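PDB 3CXB: secreted effector protein SifA from Salmonella typhimurium, which remodels host endosomal membranes, being required for endosomal tubulation and the formation of Salmonella-induced filaments, and interacts with host PLEKHM2. Local coordinates for residues Pro60-Leu65 with Ile112-Asp117; Pro89-Ala94 with Lys149-Glu154; Ala207-Ser212 with Asp306-Gln311; Ser229-Ala234 with Glu316-Leu321. All blocks are in the same frame, centred on the assembly; numbering follows the deposited sequence.

How the contacts relate
Contacts 1 and 2 belong to the sheet-containing part of SifA, contacts 3 and 4 to its helical part. Contact 1 is partly buried and sets the start of a helix on a sheet; contact 2 lies at the surface, tying a loop to an edge strand through undirected ion pairs and the aliphatic stem of Lys149, and touches contact 1 by packing of Thr116 on Ala94. Across the chain's centre, contacts 3 and 4 share helix 307-324, which meets helix 197-220 in the buried contact 3 and helix 228-241 in the partly buried contact 4; their centres are about 14 Å apart. Contact 3 mixes aliphatic packing with a buried lysine, whereas contact 4 is essentially apolar.

Contact 1: residues Pro60-Leu65 with Ile112-Asp117; sequences PTRERL and ITQNTD
Arg62 and Leu65, on the first turn of helix 62-75, pack on the end of strand 108-114 in a helix-on-sheet contact with the five-stranded antiparallel sheet. Leu65 and Ile112 reach toward each other tip to tip, with Leu65 CD1 3.7 Å from Ile112 CG2. Gln114 slides past Leu65 in the opposite direction, and its NE2 comes to 3.9 Å from Leu65 CD1. Phe119 on the neighbouring strand 118-123 touches both Leu65 and Arg62.

Arg62 carries the polar half of the contact. Its CG sits between backbone N and carbonyl carbon (chi1 70°), and the chain bends at chi3 before the guanidinium passes obliquely by Gln114 CB to the turn beyond the strand. Asp133 pairs with NE in a salt bridge, which probably helps fix the group's rotation. One weakly bound water lies between Arg62 NH1 and Gln114 OE1. The guanidinium meets the turn edge-on: NH2 makes a weak 3.4 Å bond to Asn115 O, while NH1 donates to the same Asn115 O over 3.1 Å, almost straight at 162° and in the guanidinium plane.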
loop_
_atom_site.group_PDB
_atom_site.type_symbol
_atom_site.label_atom_id
_atom_site.label_comp_id
_atom_site.label_asym_id
_atom_site.label_seq_id
_atom_site.Cartn_x
_atom_site.Cartn_y
_atom_site.Cartn_z
ATOM N N PRO A 60 -14.270 -3.975 3.711
ATOM C CA PRO A 60 -13.162 -3.418 2.941
ATOM C C PRO A 60 -12.071 -4.449 2.698
ATOM O O PRO A 60 -12.013 -5.488 3.360
ATOM C CB PRO A 60 -12.654 -2.314 3.844
ATOM C CG PRO A 60 -12.792 -2.984 5.229
ATOM C CD PRO A 60 -14.184 -3.596 5.133
ATOM N N THR A 61 -11.204 -4.134 1.749
ATOM C CA THR A 61 -10.077 -4.981 1.416
ATOM C C THR A 61 -9.150 -4.857 2.606
ATOM O O THR A 61 -9.292 -3.918 3.398
ATOM C CB THR A 61 -9.373 -4.439 0.177
ATOM O OG1 THR A 61 -10.305 -4.451 -0.912
ATOM C CG2 THR A 61 -8.152 -5.300 -0.186
ATOM N N ARG A 62 -8.211 -5.774 2.780
ATOM C CA ARG A 62 -7.331 -5.592 3.922
ATOM C C ARG A 62 -6.507 -4.315 3.714
ATOM O O ARG A 62 -6.328 -3.520 4.644
ATOM C CB ARG A 62 -6.410 -6.800 4.140
ATOM C CG ARG A 62 -5.326 -7.012 3.120
ATOM C CD ARG A 62 -4.254 -7.932 3.694
ATOM N NE ARG A 62 -4.702 -9.316 3.818
ATOM C CZ ARG A 62 -4.183 -10.207 4.661
ATOM N NH1 ARG A 62 -3.192 -9.863 5.476
ATOM N NH2 ARG A 62 -4.652 -11.450 4.675
ATOM N N GLU A 63 -6.026 -4.088 2.495
ATOM C CA GLU A 63 -5.236 -2.898 2.274
ATOM C C GLU A 63 -6.066 -1.682 2.646
ATOM O O GLU A 63 -5.614 -0.828 3.407
ATOM C CB GLU A 63 -4.769 -2.822 0.829
ATOM C CG GLU A 63 -3.902 -1.606 0.484
ATOM C CD GLU A 63 -2.537 -1.571 1.194
ATOM O OE1 GLU A 63 -1.542 -1.156 0.550
ATOM O OE2 GLU A 63 -2.456 -1.934 2.395
ATOM N N ARG A 64 -7.298 -1.616 2.148
ATOM C CA ARG A 64 -8.172 -0.475 2.451
ATOM C C ARG A 64 -8.467 -0.428 3.958
ATOM O O ARG A 64 -8.703 0.645 4.536
ATOM C CB ARG A 64 -9.462 -0.585 1.641
ATOM C CG ARG A 64 -10.478 0.516 1.888
ATOM C CD ARG A 64 -9.896 1.883 1.608
ATOM N NE ARG A 64 -10.835 2.953 1.951
ATOM C CZ ARG A 64 -10.460 4.184 2.285
ATOM N NH1 ARG A 64 -11.371 5.103 2.582
ATOM N NH2 ARG A 64 -9.166 4.488 2.330
ATOM N N LEU A 65 -8.458 -1.601 4.588
ATOM C CA LEU A 65 -8.670 -1.690 6.029
ATOM C C LEU A 65 -7.570 -0.904 6.730
ATOM O O LEU A 65 -7.860 -0.026 7.537
ATOM C CB LEU A 65 -8.580 -3.134 6.523
ATOM C CG LEU A 65 -9.522 -3.527 7.669
ATOM C CD1 LEU A 65 -9.140 -4.878 8.173
ATOM C CD2 LEU A 65 -9.493 -2.539 8.777
ATOM N N ILE A 112 -8.146 -4.897 15.008
ATOM C CA ILE A 112 -8.007 -5.379 13.639
ATOM C C ILE A 112 -6.820 -6.311 13.613
ATOM O O ILE A 112 -5.703 -5.905 13.951
ATOM C CB ILE A 112 -7.700 -4.244 12.645
ATOM C CG1 ILE A 112 -8.928 -3.349 12.443
ATOM C CG2 ILE A 112 -7.267 -4.831 11.320
ATOM C CD1 ILE A 112 -8.628 -2.068 11.636
ATOM N N THR A 113 -7.034 -7.563 13.227
ATOM C CA THR A 113 -5.899 -8.474 13.169
ATOM C C THR A 113 -5.753 -8.901 11.727
ATOM O O THR A 113 -6.741 -8.996 10.999
ATOM C CB THR A 113 -6.121 -9.696 14.066
ATOM O OG1 THR A 113 -7.156 -10.504 13.503
ATOM C CG2 THR A 113 -6.549 -9.251 15.481
ATOM N N GLN A 114 -4.516 -9.108 11.299
ATOM C CA GLN A 114 -4.270 -9.525 9.932
ATOM C C GLN A 114 -3.247 -10.639 9.950
ATOM O O GLN A 114 -2.091 -10.452 10.327
ATOM C CB GLN A 114 -3.771 -8.353 9.068
ATOM C CG GLN A 114 -4.518 -7.038 9.283
ATOM C CD GLN A 114 -4.287 -6.027 8.166
ATOM O OE1 GLN A 114 -3.251 -6.035 7.477
ATOM N NE2 GLN A 114 -5.248 -5.140 7.990
ATOM N N ASN A 115 -3.701 -11.812 9.553
ATOM C CA ASN A 115 -2.867 -12.990 9.503
ATOM C C ASN A 115 -2.423 -13.169 8.066
ATOM O O ASN A 115 -2.561 -12.262 7.254
ATOM C CB ASN A 115 -3.677 -14.193 9.981
ATOM C CG ASN A 115 -4.261 -13.977 11.358
ATOM O OD1 ASN A 115 -3.534 -13.849 12.336
ATOM N ND2 ASN A 115 -5.579 -13.917 11.442
ATOM N N THR A 116 -1.907 -14.348 7.758
ATOM C CA THR A 116 -1.421 -14.662 6.420
ATOM C C THR A 116 -2.471 -14.802 5.327
ATOM O O THR A 116 -2.209 -14.485 4.170
ATOM C CB THR A 116 -0.619 -15.961 6.444
ATOM O OG1 THR A 116 -1.399 -16.984 7.086
ATOM C CG2 THR A 116 0.686 -15.766 7.208
ATOM N N ASP A 117 -3.654 -15.279 5.692
ATOM C CA ASP A 117 -4.714 -15.489 4.713
ATOM C C ASP A 117 -6.037 -14.806 4.999
ATOM O O ASP A 117 -6.902 -14.744 4.133
ATOM C CB ASP A 117 -4.976 -16.980 4.569
ATOM C CG ASP A 117 -4.728 -17.465 3.182
ATOM O OD1 ASP A 117 -4.766 -18.698 2.979
ATOM O OD2 ASP A 117 -4.496 -16.604 2.299
HETATM O O HOH W 1 -1.137 -8.355 6.449
#

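Contact 2: residues Pro89-Ala94 with Lys149-Glu154; sequences PHENDA and KRRYSE
Ala94 and Lys149 bring the two backbones closest, their CA atoms 5.9 Å apart, where the 91-94 part of the loop runs roughly counter to residues 149-151, the two directions lying 153° apart. The loop is the connection of the beta hairpin formed by strands 84-87 and 96-101, and it carries an inverse gamma turn centred on Asn92. Strand 145-153 is an edge strand of a separate three-stranded antiparallel sheet, so the contact bridges two sheets at the protein surface.

Lys149 lies along the loop with its chain fully extended beyond CG. Its methylenes do the touching: CB sits 3.2 Å from Asp93 OD2, CD is 3.4 Å from Ala94 CA, and CE is 3.8 Å from Ala94 CB. The ammonium group stays apart from the nearby carboxylate, with Lys149 NZ 5.3 Å from Asp93 OD2, so any attraction there is long-range.

Asp93 is the hub. Its CG stands anti to the backbone N (chi1 -159°), which turns the carboxylate toward the strand, and both oxygens are hydrogen-bonded to strand 158-167, OD1 to Ser162 OG and OD2 to Thr163 OG1. Arg151, bent at chi3, extends the polar cluster into a salt-bridge network. Glu91, poorly ordered, adds a long pairing of OE2 with Arg151 NH2 at 3.7 Å, its carboxylate well tilted from the guanidinium. The Asp93 carboxylate is nearly parallel to that group (7°), although the side chains cross at about a right angle; OD1 lies over one guanidinium face, 3.3 Å from Arg151 NH1, a pairing of charges without a directed N-H.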
loop_
_atom_site.group_PDB
_atom_site.type_symbol
_atom_site.label_atom_id
_atom_site.label_comp_id
_atom_site.label_asym_id
_atom_site.label_seq_id
_atom_site.Cartn_x
_atom_site.Cartn_y
_atom_site.Cartn_z
ATOM N N PRO A 89 2.045 -9.448 17.460
ATOM C CA PRO A 89 2.065 -10.219 18.703
ATOM C C PRO A 89 3.374 -10.973 18.902
ATOM O O PRO A 89 3.790 -11.742 18.037
ATOM C CB PRO A 89 0.857 -11.144 18.553
ATOM C CG PRO A 89 0.779 -11.351 17.075
ATOM C CD PRO A 89 0.997 -9.951 16.555
ATOM N N HIS A 90 4.022 -10.726 20.038
ATOM C CA HIS A 90 5.281 -11.375 20.370
ATOM C C HIS A 90 6.193 -11.387 19.151
ATOM O O HIS A 90 6.829 -12.394 18.838
ATOM C CB HIS A 90 5.016 -12.805 20.859
ATOM C CG HIS A 90 4.122 -12.878 22.063
ATOM N ND1 HIS A 90 2.844 -12.358 22.074
ATOM C CD2 HIS A 90 4.322 -13.408 23.293
ATOM C CE1 HIS A 90 2.297 -12.564 23.259
ATOM N NE2 HIS A 90 3.173 -13.200 24.017
ATOM N N GLU A 91 6.238 -10.248 18.465
ATOM C CA GLU A 91 7.051 -10.074 17.268
ATOM C C GLU A 91 6.856 -11.177 16.233
ATOM O O GLU A 91 7.767 -11.493 15.462
ATOM C CB GLU A 91 8.527 -9.957 17.644
ATOM C CG GLU A 91 8.842 -8.716 18.475
ATOM C CD GLU A 91 10.006 -7.914 17.918
ATOM O OE1 GLU A 91 10.387 -6.905 18.547
ATOM O OE2 GLU A 91 10.537 -8.294 16.849
ATOM N N ASN A 92 5.656 -11.751 16.224
ATOM C CA ASN A 92 5.305 -12.805 15.279
ATOM C C ASN A 92 4.940 -12.150 13.950
ATOM O O ASN A 92 3.783 -11.825 13.687
ATOM C CB ASN A 92 4.119 -13.621 15.798
ATOM C CG ASN A 92 3.753 -14.774 14.876
ATOM O OD1 ASN A 92 2.744 -15.457 15.083
ATOM N ND2 ASN A 92 4.576 -15.000 13.855
ATOM N N ASP A 93 5.953 -11.962 13.123
ATOM C CA ASP A 93 5.812 -11.342 11.819
ATOM C C ASP A 93 4.622 -11.848 10.980
ATOM O O ASP A 93 4.025 -11.097 10.201
ATOM C CB ASP A 93 7.114 -11.557 11.066
ATOM C CG ASP A 93 7.292 -10.588 9.953
ATOM O OD1 ASP A 93 6.975 -9.402 10.162
ATOM O OD2 ASP A 93 7.758 -11.004 8.880
ATOM N N ALA A 94 4.284 -13.124 11.134
ATOM C CA ALA A 94 3.184 -13.713 10.380
ATOM C C ALA A 94 1.868 -12.979 10.610
ATOM O O ALA A 94 0.968 -13.029 9.775
ATOM C CB ALA A 94 3.026 -15.187 10.746
ATOM N N LYS A 149 4.939 -10.250 4.626
ATOM C CA LYS A 149 4.567 -9.950 5.998
ATOM C C LYS A 149 5.003 -8.514 6.255
ATOM O O LYS A 149 5.748 -7.934 5.461
ATOM C CB LYS A 149 5.243 -10.919 6.964
ATOM C CG LYS A 149 4.685 -12.327 6.845
ATOM C CD LYS A 149 5.377 -13.320 7.766
ATOM C CE LYS A 149 4.893 -14.752 7.498
ATOM N NZ LYS A 149 5.619 -15.783 8.300
ATOM N N ARG A 150 4.526 -7.921 7.342
ATOM C CA ARG A 150 4.899 -6.542 7.604
ATOM C C ARG A 150 4.744 -6.109 9.053
ATOM O O ARG A 150 3.928 -6.652 9.784
ATOM C CB ARG A 150 4.077 -5.629 6.701
ATOM C CG ARG A 150 2.579 -5.669 6.994
ATOM C CD ARG A 150 1.751 -5.096 5.842
ATOM N NE ARG A 150 1.271 -6.127 4.922
ATOM C CZ ARG A 150 1.324 -6.024 3.597
ATOM N NH1 ARG A 150 0.859 -7.004 2.832
ATOM N NH2 ARG A 150 1.858 -4.945 3.037
ATOM N N ARG A 151 5.543 -5.121 9.454
ATOM C CA ARG A 151 5.517 -4.588 10.820
ATOM C C ARG A 151 5.527 -3.056 10.750
ATOM O O ARG A 151 6.073 -2.477 9.817
ATOM C CB ARG A 151 6.719 -5.111 11.612
ATOM C CG ARG A 151 8.073 -4.674 11.064
ATOM C CD ARG A 151 9.242 -5.242 11.884
ATOM N NE ARG A 151 9.450 -6.674 11.656
ATOM C CZ ARG A 151 9.209 -7.629 12.550
ATOM N NH1 ARG A 151 9.437 -8.896 12.237
ATOM N NH2 ARG A 151 8.745 -7.321 13.757
ATOM N N TYR A 152 4.902 -2.413 11.729
ATOM C CA TYR A 152 4.801 -0.959 11.769
ATOM C C TYR A 152 6.122 -0.217 11.629
ATOM O O TYR A 152 7.102 -0.562 12.282
ATOM C CB TYR A 152 4.140 -0.541 13.073
ATOM C CG TYR A 152 4.023 0.947 13.253
ATOM C CD1 TYR A 152 3.038 1.673 12.589
ATOM C CD2 TYR A 152 4.890 1.630 14.094
ATOM C CE1 TYR A 152 2.910 3.042 12.756
ATOM C CE2 TYR A 152 4.777 3.004 14.266
ATOM C CZ TYR A 152 3.780 3.705 13.595
ATOM O OH TYR A 152 3.652 5.062 13.783
ATOM N N SER A 153 6.142 0.809 10.788
ATOM C CA SER A 153 7.340 1.619 10.588
ATOM C C SER A 153 6.958 3.071 10.839
ATOM O O SER A 153 6.259 3.673 10.027
ATOM C CB SER A 153 7.843 1.461 9.163
ATOM O OG SER A 153 8.952 2.299 8.921
ATOM N N GLU A 154 7.418 3.639 11.950
ATOM C CA GLU A 154 7.055 5.016 12.284
ATOM C C GLU A 154 7.683 6.078 11.402
ATOM O O GLU A 154 7.292 7.237 11.460
ATOM C CB GLU A 154 7.364 5.321 13.749
ATOM C CG GLU A 154 8.773 5.808 14.030
ATOM C CD GLU A 154 8.935 6.266 15.471
ATOM O OE1 GLU A 154 8.968 5.394 16.374
ATOM O OE2 GLU A 154 9.014 7.496 15.696
#

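Contact 3: residues Ala207-Ser212 with Asp306-Gln311; sequences AAKIQS and DPQAIQ
Pro307 opens helix 307-324 beside Lys209 of helix 197-220, just after Asp306, whose OD2 caps the new helix by accepting from Gln308 N at 3.1 Å, met from above the carboxylate plane. The short axes approach to 8.6 Å and cross at -45°. The Pro307 ring and the lysine side chain point the same way, with Pro307 CB 4.1 Å from Lys209 CE. Gln308 bends at chi2 (-60°), which brings its amide back across the lysine end; NE2 and Lys209 NZ, both donors, stand 3.5 Å apart without bonding. Further along, Ile310 crosses Ile210 obliquely, its CG2 3.5 Å from Ile210 CG1. Gln311 then lays its aliphatic stem against the other helix, CB 4.0 Å from Lys209 CG and CG 3.4 Å from Lys209 O, and its amide end lies by Ser212. That serine is turned back on its own helix, OG donating to Ala208 O.

Helix 283-303 supplies Asp296, which forms a salt bridge with Lys209 NZ and accepts weakly from Gln308 NE2. Asp296 probably offsets the nearness of the two donors and may stabilise the positive charge of this buried lysine.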
loop_
_atom_site.group_PDB
_atom_site.type_symbol
_atom_site.label_atom_id
_atom_site.label_comp_id
_atom_site.label_asym_id
_atom_site.label_seq_id
_atom_site.Cartn_x
_atom_site.Cartn_y
_atom_site.Cartn_z
ATOM N N ALA A 207 5.357 8.456 -12.700
ATOM C CA ALA A 207 5.363 8.717 -14.142
ATOM C C ALA A 207 5.754 7.439 -14.881
ATOM O O ALA A 207 5.214 7.144 -15.957
ATOM C CB ALA A 207 6.317 9.869 -14.496
ATOM N N ALA A 208 6.672 6.667 -14.300
ATOM C CA ALA A 208 7.083 5.403 -14.910
ATOM C C ALA A 208 5.896 4.426 -14.956
ATOM O O ALA A 208 5.727 3.680 -15.933
ATOM C CB ALA A 208 8.215 4.793 -14.129
ATOM N N LYS A 209 5.088 4.433 -13.894
ATOM C CA LYS A 209 3.915 3.575 -13.804
ATOM C C LYS A 209 2.918 4.012 -14.878
ATOM O O LYS A 209 2.302 3.189 -15.564
ATOM C CB LYS A 209 3.276 3.712 -12.423
ATOM C CG LYS A 209 2.807 2.414 -11.808
ATOM C CD LYS A 209 3.946 1.437 -11.682
ATOM C CE LYS A 209 3.604 0.319 -10.706
ATOM N NZ LYS A 209 4.552 -0.831 -10.829
ATOM N N ILE A 210 2.777 5.320 -15.032
ATOM C CA ILE A 210 1.859 5.851 -16.024
ATOM C C ILE A 210 2.303 5.435 -17.412
ATOM O O ILE A 210 1.472 5.162 -18.276
ATOM C CB ILE A 210 1.743 7.392 -15.939
ATOM C CG1 ILE A 210 1.092 7.784 -14.606
ATOM C CG2 ILE A 210 0.872 7.892 -17.076
ATOM C CD1 ILE A 210 1.217 9.225 -14.241
ATOM N N GLN A 211 3.612 5.372 -17.629
ATOM C CA GLN A 211 4.123 4.957 -18.935
ATOM C C GLN A 211 3.884 3.469 -19.220
ATOM O O GLN A 211 3.517 3.100 -20.334
ATOM C CB GLN A 211 5.615 5.273 -19.057
ATOM C CG GLN A 211 5.886 6.596 -19.753
ATOM C CD GLN A 211 5.261 6.659 -21.147
ATOM O OE1 GLN A 211 5.522 5.805 -21.998
ATOM N NE2 GLN A 211 4.432 7.670 -21.383
ATOM N N SER A 212 4.101 2.615 -18.218
ATOM C CA SER A 212 3.870 1.185 -18.391
ATOM C C SER A 212 2.411 1.007 -18.804
ATOM O O SER A 212 2.119 0.392 -19.834
ATOM C CB SER A 212 4.149 0.443 -17.093
ATOM O OG SER A 212 5.398 0.848 -16.574
ATOM N N ASP A 306 -1.869 4.349 -4.272
ATOM C CA ASP A 306 -1.734 3.022 -4.840
ATOM C C ASP A 306 -1.143 3.187 -6.242
ATOM O O ASP A 306 -1.818 3.627 -7.175
ATOM C CB ASP A 306 -3.112 2.340 -4.874
ATOM C CG ASP A 306 -3.057 0.906 -5.376
ATOM O OD1 ASP A 306 -4.123 0.248 -5.369
ATOM O OD2 ASP A 306 -1.964 0.434 -5.780
ATOM N N PRO A 307 0.138 2.862 -6.396
ATOM C CA PRO A 307 0.795 2.979 -7.692
ATOM C C PRO A 307 0.063 2.248 -8.816
ATOM O O PRO A 307 0.141 2.662 -9.976
ATOM C CB PRO A 307 2.190 2.416 -7.422
ATOM C CG PRO A 307 1.990 1.532 -6.213
ATOM C CD PRO A 307 1.071 2.364 -5.381
ATOM N N GLN A 308 -0.664 1.178 -8.479
ATOM C CA GLN A 308 -1.400 0.407 -9.494
ATOM C C GLN A 308 -2.678 1.120 -9.878
ATOM O O GLN A 308 -3.153 1.017 -11.016
ATOM C CB GLN A 308 -1.737 -0.998 -8.988
ATOM C CG GLN A 308 -0.576 -1.960 -9.012
ATOM C CD GLN A 308 -0.016 -2.175 -10.406
ATOM O OE1 GLN A 308 -0.621 -2.837 -11.241
ATOM N NE2 GLN A 308 1.151 -1.610 -10.661
ATOM N N ALA A 309 -3.240 1.840 -8.919
ATOM C CA ALA A 309 -4.459 2.582 -9.174
ATOM C C ALA A 309 -4.126 3.634 -10.214
ATOM O O ALA A 309 -4.906 3.881 -11.132
ATOM C CB ALA A 309 -4.942 3.246 -7.912
ATOM N N ILE A 310 -2.960 4.256 -10.069
ATOM C CA ILE A 310 -2.552 5.279 -11.019
ATOM C C ILE A 310 -2.351 4.674 -12.408
ATOM O O ILE A 310 -2.843 5.209 -13.408
ATOM C CB ILE A 310 -1.262 6.006 -10.554
ATOM C CG1 ILE A 310 -1.605 7.000 -9.438
ATOM C CG2 ILE A 310 -0.663 6.812 -11.711
ATOM C CD1 ILE A 310 -2.334 6.407 -8.265
ATOM N N GLN A 311 -1.652 3.547 -12.468
ATOM C CA GLN A 311 -1.423 2.885 -13.743
ATOM C C GLN A 311 -2.748 2.634 -14.443
ATOM O O GLN A 311 -2.839 2.765 -15.659
ATOM C CB GLN A 311 -0.702 1.557 -13.541
ATOM C CG GLN A 311 -0.198 0.941 -14.836
ATOM C CD GLN A 311 0.547 -0.364 -14.611
ATOM O OE1 GLN A 311 -0.050 -1.367 -14.235
ATOM N NE2 GLN A 311 1.855 -0.350 -14.828
#

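Contact 4: residues Ser229-Ala234 with Glu316-Leu321; sequences STQQNA and EQLTTL
Ala234 of helix 228-241 packs against Leu318 and Leu321 of helix 307-324, its CB 3.8 Å from Leu318 CD1 and 4.0 Å from Leu321 CD1. The small methyl allows a close backbone approach, with Ala234 CB also 3.8 Å from Leu318 CA. Leu321 CD1 presses on the backbone as well, 3.5 Å from Ala234 N, and touches Asn233 CB alongside. One turn earlier, Thr230 slides past Leu321 in the opposite direction, and its methyl CG2 lies 3.6 Å from Leu321 CB. Leu318, with CG anti to its backbone N (chi1 -172°), carries CD1 to 3.7 Å from Gln231 CA and lies beside the Gln231 stem.

Around this first shell the helices cross at 131° between short axes 8.8 Å apart. Polar ends are held away from the leucines: Thr230 OG1 bonds to Ser227 OG, and Gln231 NE2 to Ile226 O. Helix 197-220 packs against the cluster, its Ile214 meeting Ala234 and its Thr218 meeting both Gln231 and Leu318. With Thr230 and Gln231 bonded to residues just before their helix and methyls facing across, the two helices are joined by van der Waals contact, so shape fit probably does more than directed bonds to set their alignment.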
loop_
_atom_site.group_PDB
_atom_site.type_symbol
_atom_site.label_atom_id
_atom_site.label_comp_id
_atom_site.label_asym_id
_atom_site.label_seq_id
_atom_site.Cartn_x
_atom_site.Cartn_y
_atom_site.Cartn_z
ATOM N N SER A 229 0.505 9.963 -30.691
ATOM C CA SER A 229 0.088 11.276 -30.226
ATOM C C SER A 229 -0.746 11.060 -28.966
ATOM O O SER A 229 -0.365 11.500 -27.865
ATOM C CB SER A 229 -0.755 11.956 -31.310
ATOM O OG SER A 229 -1.104 13.287 -30.976
ATOM N N THR A 230 -1.879 10.370 -29.144
ATOM C CA THR A 230 -2.792 10.054 -28.051
ATOM C C THR A 230 -1.978 9.440 -26.925
ATOM O O THR A 230 -2.205 9.719 -25.746
ATOM C CB THR A 230 -3.856 9.013 -28.442
ATOM O OG1 THR A 230 -4.395 9.320 -29.733
ATOM C CG2 THR A 230 -4.987 9.013 -27.406
ATOM N N GLN A 231 -1.011 8.613 -27.286
ATOM C CA GLN A 231 -0.196 7.988 -26.272
ATOM C C GLN A 231 0.471 9.035 -25.416
ATOM O O GLN A 231 0.565 8.873 -24.199
ATOM C CB GLN A 231 0.850 7.075 -26.902
ATOM C CG GLN A 231 0.234 5.811 -27.477
ATOM C CD GLN A 231 1.242 4.925 -28.154
ATOM O OE1 GLN A 231 2.251 4.546 -27.554
ATOM N NE2 GLN A 231 0.973 4.579 -29.413
ATOM N N GLN A 232 0.925 10.119 -26.039
ATOM C CA GLN A 232 1.590 11.164 -25.272
ATOM C C GLN A 232 0.567 12.041 -24.562
ATOM O O GLN A 232 0.807 12.520 -23.450
ATOM C CB GLN A 232 2.495 12.013 -26.168
ATOM C CG GLN A 232 3.495 12.852 -25.374
ATOM C CD GLN A 232 4.439 11.999 -24.533
ATOM O OE1 GLN A 232 4.026 11.010 -23.926
ATOM N NE2 GLN A 232 5.710 12.386 -24.487
ATOM N N ASN A 233 -0.579 12.242 -25.200
ATOM C CA ASN A 233 -1.617 13.044 -24.590
ATOM C C ASN A 233 -2.061 12.375 -23.290
ATOM O O ASN A 233 -2.215 13.038 -22.267
ATOM C CB ASN A 233 -2.792 13.212 -25.559
ATOM C CG ASN A 233 -2.567 14.345 -26.568
ATOM O OD1 ASN A 233 -1.483 14.482 -27.149
ATOM N ND2 ASN A 233 -3.600 15.159 -26.779
ATOM N N ALA A 234 -2.234 11.058 -23.316
ATOM C CA ALA A 234 -2.651 10.340 -22.117
ATOM C C ALA A 234 -1.598 10.510 -21.029
ATOM O O ALA A 234 -1.917 10.854 -19.885
ATOM C CB ALA A 234 -2.863 8.842 -22.425
ATOM N N GLU A 316 -7.003 4.007 -18.556
ATOM C CA GLU A 316 -8.349 4.447 -18.880
ATOM C C GLU A 316 -8.319 5.757 -19.617
ATOM O O GLU A 316 -9.240 6.072 -20.363
ATOM C CB GLU A 316 -9.193 4.567 -17.609
ATOM C CG GLU A 316 -9.512 3.246 -16.921
ATOM C CD GLU A 316 -10.265 3.464 -15.628
ATOM O OE1 GLU A 316 -11.286 4.185 -15.660
ATOM O OE2 GLU A 316 -9.845 2.926 -14.582
ATOM N N GLN A 317 -7.262 6.528 -19.399
ATOM C CA GLN A 317 -7.122 7.801 -20.089
ATOM C C GLN A 317 -6.856 7.506 -21.559
ATOM O O GLN A 317 -7.511 8.038 -22.454
ATOM C CB GLN A 317 -5.962 8.622 -19.506
ATOM C CG GLN A 317 -6.392 9.614 -18.435
ATOM C CD GLN A 317 -7.281 10.713 -18.990
ATOM O OE1 GLN A 317 -8.059 11.338 -18.261
ATOM N NE2 GLN A 317 -7.165 10.959 -20.291
ATOM N N LEU A 318 -5.881 6.642 -21.793
ATOM C CA LEU A 318 -5.523 6.260 -23.140
ATOM C C LEU A 318 -6.762 5.802 -23.908
ATOM O O LEU A 318 -7.027 6.259 -25.004
ATOM C CB LEU A 318 -4.496 5.135 -23.109
ATOM C CG LEU A 318 -3.932 4.815 -24.486
ATOM C CD1 LEU A 318 -3.025 5.977 -24.912
ATOM C CD2 LEU A 318 -3.138 3.519 -24.448
ATOM N N THR A 319 -7.542 4.915 -23.321
ATOM C CA THR A 319 -8.713 4.421 -24.016
ATOM C C THR A 319 -9.778 5.483 -24.198
ATOM O O THR A 319 -10.402 5.573 -25.256
ATOM C CB THR A 319 -9.317 3.221 -23.285
ATOM O OG1 THR A 319 -9.723 3.619 -21.967
ATOM C CG2 THR A 319 -8.286 2.088 -23.199
ATOM N N THR A 320 -9.987 6.287 -23.166
ATOM C CA THR A 320 -10.995 7.337 -23.225
ATOM C C THR A 320 -10.613 8.398 -24.276
ATOM O O THR A 320 -11.455 8.877 -25.046
ATOM C CB THR A 320 -11.190 7.973 -21.817
ATOM O OG1 THR A 320 -12.319 8.851 -21.838
ATOM C CG2 THR A 320 -9.963 8.754 -21.400
ATOM N N LEU A 321 -9.341 8.758 -24.327
ATOM C CA LEU A 321 -8.929 9.732 -25.314
ATOM C C LEU A 321 -9.124 9.136 -26.702
ATOM O O LEU A 321 -9.747 9.756 -27.568
ATOM C CB LEU A 321 -7.464 10.128 -25.115
ATOM C CG LEU A 321 -7.166 11.104 -23.976
ATOM C CD1 LEU A 321 -5.656 11.350 -23.883
ATOM C CD2 LEU A 321 -7.923 12.414 -24.223
#